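Long-range contacts in SusD superfamily protein (Bacteroides vulgatus, PDB 3MYV), which probably binds polysaccharides or related glycans at the bacterial outer membrane, as many SusD-family proteins do: residues Y33-F38 and N328-L332; G266-Y272 and L320-L325; K276-T280 and V309-Y313. All coordinates share one frame; numbering follows the deposited sequence. Where two conformers were deposited one is given.

Interaction 1. Residues Y33-F38 and N328-L332; sequences YGAAMF and NNVVL. With EDO (1,2-ethanediol), chain E; EDO (1,2-ethanediol), chain I.
The turn leading into helix 36-43 is joined to the short strand 329-333 through a side-chain amide, with apolar packing beside it: ND2 of Asn329 donates to two successive backbone carbonyls, those of Tyr33 and Gly34. The bond from Asn329 ND2 to Tyr33 O is short, 2.8 Å, and nearly straight at 165°, with the acceptor lying in the amide plane. The other, from Asn329 ND2 to Gly34 O at 3.1 Å, is bent and weak. CG of Asn329 stands anti to its own carbonyl carbon (chi1 -61°), a setting that carries the amide to the turn while CB comes against Phe38 obliquely, with Phe38 CE2 3.5 Å from Asn329 CB. Ring and amide planes are 68° apart, which rules out stacking of the amide on the ring. The strand pairs antiparallel with 248-252 and is broken by a classic beta bulge, in which Val331 and Leu332 both face Phe250. At this bulge the CG2 branch of Val331 meets CD1 of Tyr33 at 4.0 Å, the two side chains crossing at about a right angle. CG of Met37, a selenomethionine here, lies over one face of the Tyr33 ring, toward the rim, and the phenol reaches helix 103-128, where its OH is hydrogen-bonded to Asp123. Two 1,2-ethanediol molecules, probably from the crystallisation liquor, also take part. O2 of one donates to Tyr33 OH at 2.8 Å, near the edge of the ring. The second bridges the backbone of a single residue: it accepts from Val330 N through O2 (3.0 Å) and donates through O1 to Val330 O (2.7 Å). Its C1 lies over one face of the Phe38 ring, toward the rim, and Phe38 is further stacked with Trp265.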
# COMPACT_ATOMS: atom_id res chain seq x y z
N TYR A 33 8.95 -0.58 1.73
CA TYR A 33 8.25 0.62 1.26
C TYR A 33 9.10 1.64 0.49
O TYR A 33 8.61 2.69 0.05
CB TYR A 33 7.47 1.26 2.42
CG TYR A 33 6.10 0.65 2.61
CD1 TYR A 33 5.11 0.82 1.64
CD2 TYR A 33 5.79 -0.11 3.73
CE1 TYR A 33 3.86 0.28 1.78
CE2 TYR A 33 4.52 -0.68 3.87
CZ TYR A 33 3.57 -0.46 2.89
OH TYR A 33 2.32 -1.02 3.00
N GLY A 34 10.39 1.35 0.30
CA GLY A 34 11.20 2.14 -0.61
C GLY A 34 10.93 1.87 -2.08
O GLY A 34 11.24 2.73 -2.93
N ALA A 35 10.38 0.70 -2.38
CA ALA A 35 10.10 0.30 -3.77
C ALA A 35 9.26 -0.98 -3.90
O ALA A 35 8.25 -1.00 -4.61
CB ALA A 35 11.43 0.12 -4.55
N ALA A 36 9.69 -2.07 -3.27
CA ALA A 36 9.11 -3.40 -3.57
C ALA A 36 7.60 -3.50 -3.41
O ALA A 36 6.95 -4.16 -4.22
CB ALA A 36 9.79 -4.52 -2.77
N MSE A 37 7.04 -2.87 -2.38
CA MSE A 37 5.57 -2.97 -2.12
C MSE A 37 4.78 -2.41 -3.32
O MSE A 37 3.73 -2.95 -3.70
CB MSE A 37 5.17 -2.21 -0.86
CG MSE A 37 4.83 -2.99 0.38
SE MSE A 37 3.93 -4.68 0.29
CE MSE A 37 2.78 -4.54 -1.22
N PHE A 38 5.32 -1.38 -3.94
CA PHE A 38 4.67 -0.69 -5.03
C PHE A 38 4.83 -1.46 -6.29
O PHE A 38 3.89 -1.59 -7.05
CB PHE A 38 5.19 0.74 -5.14
CG PHE A 38 5.02 1.52 -3.86
CD1 PHE A 38 3.77 1.94 -3.47
CD2 PHE A 38 6.09 1.80 -3.05
CE1 PHE A 38 3.59 2.62 -2.28
CE2 PHE A 38 5.94 2.48 -1.87
CZ PHE A 38 4.69 2.89 -1.48
N ASN A 328 9.69 10.83 -1.87
CA ASN A 328 8.96 10.16 -0.82
C ASN A 328 7.86 9.27 -1.43
O ASN A 328 7.26 9.63 -2.45
CB ASN A 328 8.32 11.20 0.12
CG ASN A 328 9.33 11.96 0.95
OD1 ASN A 328 10.55 11.86 0.74
ND2 ASN A 328 8.82 12.74 1.94
N ASN A 329 7.58 8.13 -0.83
CA ASN A 329 6.52 7.25 -1.32
C ASN A 329 5.34 7.37 -0.38
O ASN A 329 5.45 7.13 0.84
CB ASN A 329 6.99 5.81 -1.38
CG ASN A 329 8.17 5.61 -2.32
OD1 ASN A 329 8.33 6.32 -3.32
ND2 ASN A 329 9.01 4.62 -1.99
N VAL A 330 4.23 7.83 -0.92
CA VAL A 330 2.97 7.93 -0.19
C VAL A 330 2.47 6.55 0.16
O VAL A 330 2.44 5.67 -0.70
CB VAL A 330 1.87 8.56 -1.05
CG1 VAL A 330 0.50 8.43 -0.34
CG2 VAL A 330 2.19 9.99 -1.31
N VAL A 331 2.04 6.36 1.42
CA VAL A 331 1.48 5.10 1.90
C VAL A 331 -0.02 5.24 2.22
O VAL A 331 -0.80 4.35 1.90
CB VAL A 331 2.28 4.62 3.13
CG1 VAL A 331 1.71 3.30 3.72
CG2 VAL A 331 3.78 4.41 2.79
N LEU A 332 -0.40 6.34 2.87
CA LEU A 332 -1.79 6.64 3.21
C LEU A 332 -2.08 8.10 2.93
O LEU A 332 -1.48 8.99 3.55
CB LEU A 332 -2.04 6.31 4.69
CG LEU A 332 -1.86 4.87 5.15
CD1 LEU A 332 -1.50 4.84 6.67
CD2 LEU A 332 -3.12 4.06 4.84
C1 EDO E . 4.00 5.70 -4.13
O1 EDO E . 2.76 5.53 -3.41
C2 EDO E . 4.03 7.05 -4.82
O2 EDO E . 4.24 8.09 -3.86
C1 EDO I . 0.80 0.58 -0.46
O1 EDO I . -0.19 -0.12 -1.21
C2 EDO I . 0.18 1.21 0.79
O2 EDO I . 0.09 0.26 1.90

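Interaction 2. Residues G266-Y272 and L320-L325; sequences GYLLNWY and LKTAPL. With NA (sodium ion), chain C.
Side-chain packing joins helix 265-268 and the loop that follows it to the irregular segment 320-325, with Ala323 set between Tyr267 and Asn270 and Lys321 passing obliquely over a face of the Tyr272 ring; no direct hydrogen bond crosses. Ala323 CB comes within 3.5 Å of CD2 of Tyr267, and the same methyl meets the amide of Asn270. The Tyr267 ring, its CG anti to the backbone N (chi1 -161°), has Pro324 O near its plane at the edge, and its CD2 touches Leu325 CD2 at 3.7 Å. Asn270 is fixed by an Asx turn: its OD1 accepts from Tyr272 N at 2.9 Å. That leaves ND2 directed to the loop, where it packs against Pro324 CD and donates to water 1 at 2.9 Å, a water that also lies beside Leu320 O and Thr322 O. Further along, CA of Lys321 sits over one face of the Tyr272 ring, 3.8 Å from the centroid and 16° off the normal, a CH-pi contact. The extended lysine chain then runs out past the phenol, its CD 3.3 Å from Tyr272 OH, and water 2 links that hydroxyl to Lys321 NZ. Trp271 CD1 covers the opposite face, so the ring is sandwiched. Replacing Tyr272 by an alanine would probably set the Lys321 chain free to turn and open a gap between it and Trp271. At its far end the loop supplies a metal ligand, Leu325 O, 2.5 Å from the sodium ion. Asn254 OD1, the backbone oxygens of Ser255, Asp258 and Pro260, and water 3 complete six oxygen ligands, mostly carbonyls, as is typical of a sodium site.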
# COMPACT_ATOMS: atom_id res chain seq x y z
N GLY A 266 10.89 6.10 -7.11
CA GLY A 266 11.00 7.29 -7.95
C GLY A 266 12.02 7.18 -9.08
O GLY A 266 11.78 7.65 -10.18
N TYR A 267 13.14 6.54 -8.82
CA TYR A 267 14.16 6.36 -9.84
C TYR A 267 13.89 5.17 -10.73
O TYR A 267 14.14 5.22 -11.94
CB TYR A 267 15.54 6.28 -9.19
CG TYR A 267 16.71 6.53 -10.10
CD1 TYR A 267 17.28 5.51 -10.84
CD2 TYR A 267 17.31 7.79 -10.16
CE1 TYR A 267 18.41 5.73 -11.64
CE2 TYR A 267 18.40 8.02 -10.96
CZ TYR A 267 18.97 6.98 -11.71
OH TYR A 267 20.11 7.22 -12.49
N LEU A 268 13.30 4.12 -10.16
CA LEU A 268 12.96 2.93 -10.96
C LEU A 268 11.90 3.21 -12.02
O LEU A 268 11.99 2.69 -13.12
CB LEU A 268 12.49 1.81 -10.05
CG LEU A 268 13.48 1.28 -9.03
CD1 LEU A 268 12.73 0.25 -8.15
CD2 LEU A 268 14.68 0.66 -9.70
N LEU A 269 10.88 3.99 -11.68
CA LEU A 269 9.77 4.26 -12.62
C LEU A 269 10.16 5.31 -13.68
O LEU A 269 9.47 5.47 -14.68
CB LEU A 269 8.52 4.75 -11.89
CG LEU A 269 7.65 3.73 -11.15
CD1 LEU A 269 6.33 4.36 -10.81
CD2 LEU A 269 7.42 2.46 -11.97
N ASN A 270 11.19 6.07 -13.41
CA ASN A 270 11.52 7.20 -14.27
C ASN A 270 12.24 6.75 -15.55
O ASN A 270 13.20 5.99 -15.51
CB ASN A 270 12.39 8.20 -13.50
CG ASN A 270 12.45 9.53 -14.14
OD1 ASN A 270 13.15 9.73 -15.14
ND2 ASN A 270 11.75 10.51 -13.53
N TRP A 271 11.78 7.28 -16.68
CA TRP A 271 12.32 6.93 -17.99
C TRP A 271 13.82 7.22 -18.05
O TRP A 271 14.59 6.46 -18.65
CB TRP A 271 11.59 7.74 -19.08
CG TRP A 271 12.11 7.52 -20.46
CD1 TRP A 271 13.11 8.20 -21.08
CD2 TRP A 271 11.66 6.53 -21.38
NE1 TRP A 271 13.32 7.69 -22.32
CE2 TRP A 271 12.44 6.67 -22.55
CE3 TRP A 271 10.67 5.52 -21.34
CZ2 TRP A 271 12.27 5.85 -23.66
CZ3 TRP A 271 10.49 4.71 -22.45
CH2 TRP A 271 11.29 4.88 -23.60
N TYR A 272 14.20 8.32 -17.40
CA TYR A 272 15.59 8.79 -17.37
C TYR A 272 16.44 8.17 -16.26
O TYR A 272 17.65 8.45 -16.17
CB TYR A 272 15.60 10.30 -17.26
CG TYR A 272 14.84 10.91 -18.41
CD1 TYR A 272 15.43 11.00 -19.67
CD2 TYR A 272 13.52 11.30 -18.26
CE1 TYR A 272 14.72 11.48 -20.77
CE2 TYR A 272 12.79 11.81 -19.34
CZ TYR A 272 13.40 11.90 -20.58
OH TYR A 272 12.67 12.38 -21.63
N LEU A 320 12.49 17.54 -15.53
CA LEU A 320 11.82 16.43 -16.27
C LEU A 320 12.80 15.32 -16.64
O LEU A 320 12.49 14.12 -16.47
CB LEU A 320 11.10 16.92 -17.56
CG LEU A 320 10.53 15.84 -18.53
CD1 LEU A 320 9.39 14.98 -17.93
CD2 LEU A 320 10.05 16.45 -19.88
N LYS A 321 13.97 15.70 -17.15
CA LYS A 321 14.89 14.70 -17.72
C LYS A 321 16.06 14.26 -16.83
O LYS A 321 17.04 13.67 -17.31
CB LYS A 321 15.34 15.12 -19.12
CG LYS A 321 14.11 15.47 -20.03
CD LYS A 321 14.37 15.24 -21.51
CE LYS A 321 13.16 15.68 -22.39
NZ LYS A 321 13.44 15.43 -23.84
N THR A 322 15.91 14.49 -15.52
CA THR A 322 16.77 13.91 -14.51
C THR A 322 15.90 13.12 -13.54
O THR A 322 14.96 13.66 -12.98
CB THR A 322 17.55 15.02 -13.75
OG1 THR A 322 18.30 15.77 -14.69
CG2 THR A 322 18.49 14.42 -12.70
N ALA A 323 16.18 11.83 -13.37
CA ALA A 323 15.42 10.98 -12.46
C ALA A 323 15.78 11.35 -11.04
O ALA A 323 16.95 11.49 -10.74
CB ALA A 323 15.67 9.50 -12.71
N PRO A 324 14.78 11.50 -10.17
CA PRO A 324 15.02 11.92 -8.78
C PRO A 324 15.51 10.79 -7.84
O PRO A 324 15.06 9.65 -7.93
CB PRO A 324 13.63 12.41 -8.35
CG PRO A 324 12.71 11.50 -9.06
CD PRO A 324 13.35 11.23 -10.41
N LEU A 325 16.40 11.14 -6.93
CA LEU A 325 16.89 10.19 -5.91
C LEU A 325 16.12 10.30 -4.58
O LEU A 325 16.26 9.44 -3.69
CB LEU A 325 18.39 10.43 -5.66
CG LEU A 325 19.33 10.24 -6.86
CD1 LEU A 325 20.73 10.77 -6.60
CD2 LEU A 325 19.40 8.79 -7.27
NA NA C . 17.32 8.91 -1.51
O HOH W 1 12.37 13.31 -14.17
O HOH W 2 13.96 12.67 -23.94
O HOH W 3 19.57 9.08 -2.47

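Interaction 3. Residues K276-T280 and V309-Y313; sequences KGFVT and VWWLY
CG of Phe278 is anti to its carbonyl carbon (chi1 -48°), which brings a face of the ring to Val309, while Val279 has CG1 anti to its carbonyl carbon, a rotation that turns CG1 to Leu312 and CG2 to Trp310. Val309 CG2 stands over the centre of the Phe278 ring, 4.1 Å from the centroid and only 4° off the normal, a clear CH-pi contact. CB of Trp311 meets the same ring at its edge, 4.2 Å from CD1 of Phe278. On Val279 the two branches divide the work: CG2 packs on Trp310 CB at 3.6 Å, and CG1 on Leu312 CB at 3.8 Å. Backbone pairing is slight. The one direct bond, Val279 N to Trp310 O at 3.0 Å, is weak because it is strongly bent, and the strand axes run at 104° to each other, close to perpendicular. This is therefore a crossing of two strands rather than an extension of a sheet. Water 4 spans the widening interval beyond the crossing, donating to Gly277 O at 2.8 Å and accepting from Leu312 N at 2.9 Å. Tyr414 OH adds a further bridge, hydrogen-bonded to both Val279 O and Trp310 N. Each strand has its own antiparallel mate, 48-50 for 277-279 and 299-304 for 307-312, and Tyr304, at the end of 299-304, meets the Phe278 ring edge-to-face. Helix 281-288, which follows directly from Thr280, packs Ala284 against both Val279 and Trp310.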
# COMPACT_ATOMS: atom_id res chain seq x y z
N LYS A 276 12.27 0.96 -15.42
CA LYS A 276 11.85 -0.39 -15.10
C LYS A 276 10.43 -0.73 -15.49
O LYS A 276 10.08 -1.92 -15.58
CB LYS A 276 12.01 -0.69 -13.61
CG LYS A 276 13.46 -0.59 -13.08
CD LYS A 276 14.46 -1.50 -13.79
CE LYS A 276 15.74 -1.71 -12.94
NZ LYS A 276 16.72 -2.59 -13.68
N GLY A 277 9.62 0.29 -15.71
CA GLY A 277 8.21 0.05 -16.00
C GLY A 277 7.52 1.24 -16.64
O GLY A 277 8.04 2.35 -16.61
N PHE A 278 6.35 0.94 -17.20
CA PHE A 278 5.49 1.90 -17.90
C PHE A 278 4.10 1.73 -17.37
O PHE A 278 3.81 0.71 -16.74
CB PHE A 278 5.48 1.60 -19.39
CG PHE A 278 6.83 1.41 -19.99
CD1 PHE A 278 7.84 2.36 -19.76
CD2 PHE A 278 7.09 0.33 -20.82
CE1 PHE A 278 9.07 2.21 -20.33
CE2 PHE A 278 8.33 0.17 -21.40
CZ PHE A 278 9.34 1.11 -21.16
N VAL A 279 3.22 2.71 -17.61
CA VAL A 279 1.80 2.39 -17.60
C VAL A 279 1.53 1.51 -18.83
O VAL A 279 2.27 1.54 -19.81
CB VAL A 279 0.87 3.63 -17.53
CG1 VAL A 279 1.24 4.48 -16.30
CG2 VAL A 279 0.89 4.45 -18.84
N THR A 280 0.47 0.73 -18.76
CA THR A 280 0.06 -0.10 -19.89
C THR A 280 -0.68 0.77 -20.92
O THR A 280 -1.10 1.93 -20.63
CB THR A 280 -0.89 -1.20 -19.41
OG1 THR A 280 -2.00 -0.58 -18.75
CG2 THR A 280 -0.18 -2.16 -18.45
N VAL A 309 5.00 4.32 -26.08
CA VAL A 309 4.63 3.90 -24.73
C VAL A 309 4.50 5.13 -23.84
O VAL A 309 4.90 6.24 -24.23
CB VAL A 309 5.64 2.91 -24.09
CG1 VAL A 309 5.79 1.68 -24.99
CG2 VAL A 309 7.01 3.60 -23.81
N TRP A 310 3.92 4.93 -22.67
CA TRP A 310 3.79 6.01 -21.70
C TRP A 310 4.34 5.53 -20.35
O TRP A 310 4.04 4.42 -19.89
CB TRP A 310 2.33 6.43 -21.54
CG TRP A 310 1.74 7.10 -22.75
CD1 TRP A 310 1.62 8.44 -22.98
CD2 TRP A 310 1.16 6.45 -23.89
NE1 TRP A 310 1.03 8.66 -24.19
CE2 TRP A 310 0.72 7.46 -24.77
CE3 TRP A 310 0.97 5.11 -24.25
CZ2 TRP A 310 0.11 7.18 -25.98
CZ3 TRP A 310 0.37 4.83 -25.46
CH2 TRP A 310 -0.06 5.86 -26.31
N TRP A 311 5.13 6.41 -19.72
CA TRP A 311 5.65 6.13 -18.40
C TRP A 311 4.98 7.06 -17.42
O TRP A 311 4.38 8.06 -17.80
CB TRP A 311 7.19 6.23 -18.35
CG TRP A 311 7.84 7.54 -18.62
CD1 TRP A 311 8.13 8.05 -19.86
CD2 TRP A 311 8.34 8.49 -17.67
NE1 TRP A 311 8.77 9.26 -19.73
CE2 TRP A 311 8.92 9.54 -18.39
CE3 TRP A 311 8.36 8.55 -16.27
CZ2 TRP A 311 9.48 10.67 -17.77
CZ3 TRP A 311 8.94 9.63 -15.66
CH2 TRP A 311 9.49 10.69 -16.40
N LEU A 312 5.05 6.69 -16.15
CA LEU A 312 4.30 7.37 -15.12
C LEU A 312 5.24 8.32 -14.39
O LEU A 312 6.17 7.91 -13.71
CB LEU A 312 3.72 6.39 -14.10
CG LEU A 312 2.89 7.05 -12.99
CD1 LEU A 312 1.64 7.72 -13.57
CD2 LEU A 312 2.52 5.99 -11.89
N TYR A 313 4.95 9.60 -14.52
CA TYR A 313 5.71 10.62 -13.88
C TYR A 313 4.94 11.19 -12.68
O TYR A 313 4.58 12.37 -12.60
CB TYR A 313 6.09 11.66 -14.92
CG TYR A 313 7.15 12.63 -14.47
CD1 TYR A 313 8.12 12.27 -13.53
CD2 TYR A 313 7.20 13.91 -15.00
CE1 TYR A 313 9.10 13.14 -13.15
CE2 TYR A 313 8.20 14.82 -14.60
CZ TYR A 313 9.13 14.42 -13.67
OH TYR A 313 10.12 15.29 -13.28
O HOH W 4 6.90 4.58 -15.28

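Following the chain from its N terminus, residues 33-38 come first and meet 328-332 about 290 residues later, so interaction 1 closes the longest loop. Interaction 2 lies inside it, closing 266-272 on 320-325, and interaction 3 is nested inside that, closing 276-280 on 309-313; none of the three cross. Interaction 1 ties the start of helix 36-43 to the strand pair 248-252 and 329-333, interaction 2 helix 265-268 to the loop 320-325, whose Leu325 is one of the sodium ligands, and interaction 3 two small sheets. Neighbouring contacts touch: Ala35 CB packs on Leu268 CD1 at 3.8 Å, and Leu268 O probably accepts from Lys276 N, with Trp271 packed on Trp311. Interactions 1 and 3 do not touch.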